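Local coordinates for protein of unknown function with a Fic domain (Bacteroides thetaiotaomicron VPI-5482, PDB 3CUC) that is of unknown function but carries a Fic/DOC-family domain within a largely helical, single-chain fold, at residues L81-Q86 and E97-E102. Residues are numbered along the deposited sequence; the frame is centred on the assembly and turned at random.
Sequences LEMIKQ and ESFIRE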
loop_
_atom_site.group_PDB
_atom_site.type_symbol
_atom_site.label_atom_id
_atom_site.label_comp_id
_atom_site.label_asym_id
_atom_site.label_seq_id
_atom_site.Cartn_x
_atom_site.Cartn_y
_atom_site.Cartn_z
ATOM N N LEU A 81 2.597 9.361 -0.627
ATOM C CA LEU A 81 1.481 9.128 -1.557
ATOM C C LEU A 81 1.695 9.926 -2.843
ATOM O O LEU A 81 1.614 9.380 -3.938
ATOM C CB LEU A 81 0.129 9.491 -0.921
ATOM C CG LEU A 81 -1.108 9.498 -1.838
ATOM C CD1 LEU A 81 -1.293 8.136 -2.486
ATOM C CD2 LEU A 81 -2.374 9.920 -1.082
ATOM N N GLU A 82 2.001 11.210 -2.703
ATOM C CA GLU A 82 2.325 12.044 -3.858
ATOM C C GLU A 82 3.440 11.430 -4.709
ATOM O O GLU A 82 3.355 11.434 -5.938
ATOM C CB GLU A 82 2.700 13.471 -3.421
ATOM C CG GLU A 82 1.498 14.370 -3.148
ATOM C CD GLU A 82 0.487 14.358 -4.288
ATOM O OE1 GLU A 82 0.909 14.440 -5.466
ATOM O OE2 GLU A 82 -0.726 14.255 -4.006
HETATM N N MSE A 83 4.464 10.890 -4.051
HETATM C CA MSE A 83 5.569 10.240 -4.745
HETATM C C MSE A 83 5.093 9.070 -5.591
HETATM O O MSE A 83 5.447 8.990 -6.757
HETATM C CB MSE A 83 6.649 9.767 -3.765
HETATM C CG MSE A 83 7.590 10.870 -3.315
HETATM SE SE MSE A 83 8.751 10.262 -1.920
HETATM C CE MSE A 83 9.575 8.729 -2.811
ATOM N N ILE A 84 4.299 8.165 -5.023
ATOM C CA ILE A 84 3.882 6.990 -5.793
ATOM C C ILE A 84 2.958 7.378 -6.946
ATOM O O ILE A 84 3.000 6.747 -7.997
ATOM C CB ILE A 84 3.234 5.866 -4.940
ATOM C CG1 ILE A 84 1.949 6.344 -4.266
ATOM C CG2 ILE A 84 4.231 5.325 -3.909
ATOM C CD1 ILE A 84 0.982 5.220 -3.958
ATOM N N LYS A 85 2.145 8.417 -6.759
ATOM C CA LYS A 85 1.284 8.903 -7.834
ATOM C C LYS A 85 2.134 9.335 -9.029
ATOM O O LYS A 85 1.907 8.900 -10.162
ATOM C CB LYS A 85 0.407 10.062 -7.357
ATOM C CG LYS A 85 -0.789 9.613 -6.525
ATOM C CD LYS A 85 -1.328 10.722 -5.626
ATOM C CE LYS A 85 -2.169 11.723 -6.385
ATOM N NZ LYS A 85 -2.727 12.741 -5.466
ATOM N N GLN A 86 3.134 10.168 -8.760
ATOM C CA GLN A 86 4.020 10.682 -9.795
ATOM C C GLN A 86 4.835 9.574 -10.454
ATOM O O GLN A 86 5.001 9.561 -11.675
ATOM C CB GLN A 86 4.958 11.721 -9.197
ATOM C CG GLN A 86 5.841 12.395 -10.208
ATOM C CD GLN A 86 6.584 13.558 -9.618
ATOM O OE1 GLN A 86 7.791 13.489 -9.402
ATOM N NE2 GLN A 86 5.867 14.635 -9.334
ATOM N N GLU A 97 14.600 -0.296 -6.895
ATOM C CA GLU A 97 14.970 -0.414 -5.487
ATOM C C GLU A 97 15.200 0.969 -4.885
ATOM O O GLU A 97 14.819 1.213 -3.746
ATOM C CB GLU A 97 16.220 -1.281 -5.302
ATOM C CG GLU A 97 16.000 -2.763 -5.545
ATOM C CD GLU A 97 17.252 -3.583 -5.296
ATOM O OE1 GLU A 97 17.705 -3.628 -4.132
ATOM O OE2 GLU A 97 17.771 -4.186 -6.263
ATOM N N SER A 98 15.799 1.879 -5.652
ATOM C CA SER A 98 16.094 3.221 -5.145
ATOM C C SER A 98 14.834 4.019 -4.846
ATOM O O SER A 98 14.814 4.798 -3.893
ATOM C CB SER A 98 16.988 3.995 -6.111
ATOM O OG SER A 98 16.619 3.743 -7.453
ATOM N N PHE A 99 13.780 3.826 -5.640
ATOM C CA PHE A 99 12.508 4.494 -5.363
ATOM C C PHE A 99 11.919 4.000 -4.045
ATOM O O PHE A 99 11.427 4.802 -3.252
ATOM C CB PHE A 99 11.492 4.291 -6.495
ATOM C CG PHE A 99 10.127 4.867 -6.191
ATOM C CD1 PHE A 99 9.924 6.243 -6.208
ATOM C CD2 PHE A 99 9.053 4.036 -5.871
ATOM C CE1 PHE A 99 8.677 6.782 -5.918
ATOM C CE2 PHE A 99 7.804 4.567 -5.577
ATOM C CZ PHE A 99 7.612 5.940 -5.605
ATOM N N ILE A 100 11.982 2.689 -3.814
ATOM C CA ILE A 100 11.419 2.090 -2.605
ATOM C C ILE A 100 12.182 2.569 -1.374
ATOM O O ILE A 100 11.586 2.855 -0.334
ATOM C CB ILE A 100 11.440 0.548 -2.666
ATOM C CG1 ILE A 100 10.565 0.043 -3.816
ATOM C CG2 ILE A 100 10.925 -0.042 -1.361
ATOM C CD1 ILE A 100 10.725 -1.430 -4.100
ATOM N N ARG A 101 13.499 2.670 -1.513
ATOM C CA ARG A 101 14.360 3.152 -0.439
ATOM C C ARG A 101 14.057 4.617 -0.123
ATOM O O ARG A 101 13.947 4.995 1.040
ATOM C CB ARG A 101 15.836 2.975 -0.815
ATOM C CG ARG A 101 16.261 1.514 -1.025
ATOM C CD ARG A 101 17.527 1.394 -1.878
ATOM N NE ARG A 101 18.712 1.595 -1.054
ATOM C CZ ARG A 101 19.335 0.638 -0.370
ATOM N NH1 ARG A 101 18.913 -0.618 -0.415
ATOM N NH2 ARG A 101 20.396 0.939 0.365
ATOM N N GLU A 102 13.905 5.432 -1.162
ATOM C CA GLU A 102 13.543 6.838 -0.990
ATOM C C GLU A 102 12.166 6.972 -0.334
ATOM O O GLU A 102 11.910 7.915 0.417
ATOM C CB GLU A 102 13.555 7.563 -2.344
ATOM C CG GLU A 102 13.370 9.080 -2.259
ATOM C CD GLU A 102 14.495 9.770 -1.502
ATOM O OE1 GLU A 102 15.657 9.665 -1.943
ATOM O OE2 GLU A 102 14.222 10.420 -0.468
#
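A chi1 of 175°, which sets CG of Phe99 opposite the backbone N, carries the ring toward helix 68-89, where selenomethionine Met83 answers with a chain extended as far as SE and then bent (chi3 57°), which sets its methyl against the ring and Glu102. The two side chains run alongside each other in opposing senses, and Met83 CE lies 3.8 Å from Phe99 CE1, approaching the ring obliquely. The same methyl rests 3.9 Å from Glu102 CG, on the aliphatic part of the Glu102 side chain, which runs across that of Met83; the carboxylate of Glu102 is engaged instead by Arg105 in a salt bridge. Farther round the ring, the branch methyl Ile84 CG2 meets the edge near the ring plane, 3.8 Å from Phe99 CZ. No hydrogen bond spans the two segments; the Phe99 ring and the Met83 chain fill the space between axes 11.4 Å apart by apolar contact. Ile84 also packs on Leu205 and Asn208 of helix 199-213, which ties the contact to a third helix, while Leu103 touches both Met83 and Ile84. Segments 81-86 and 97-102 thus run nearly antiparallel (160°), illustrating the packing of consecutive helices, 68-89 and 97-107, joined by a short connection in the mainly helical Fic/DOC-family fold.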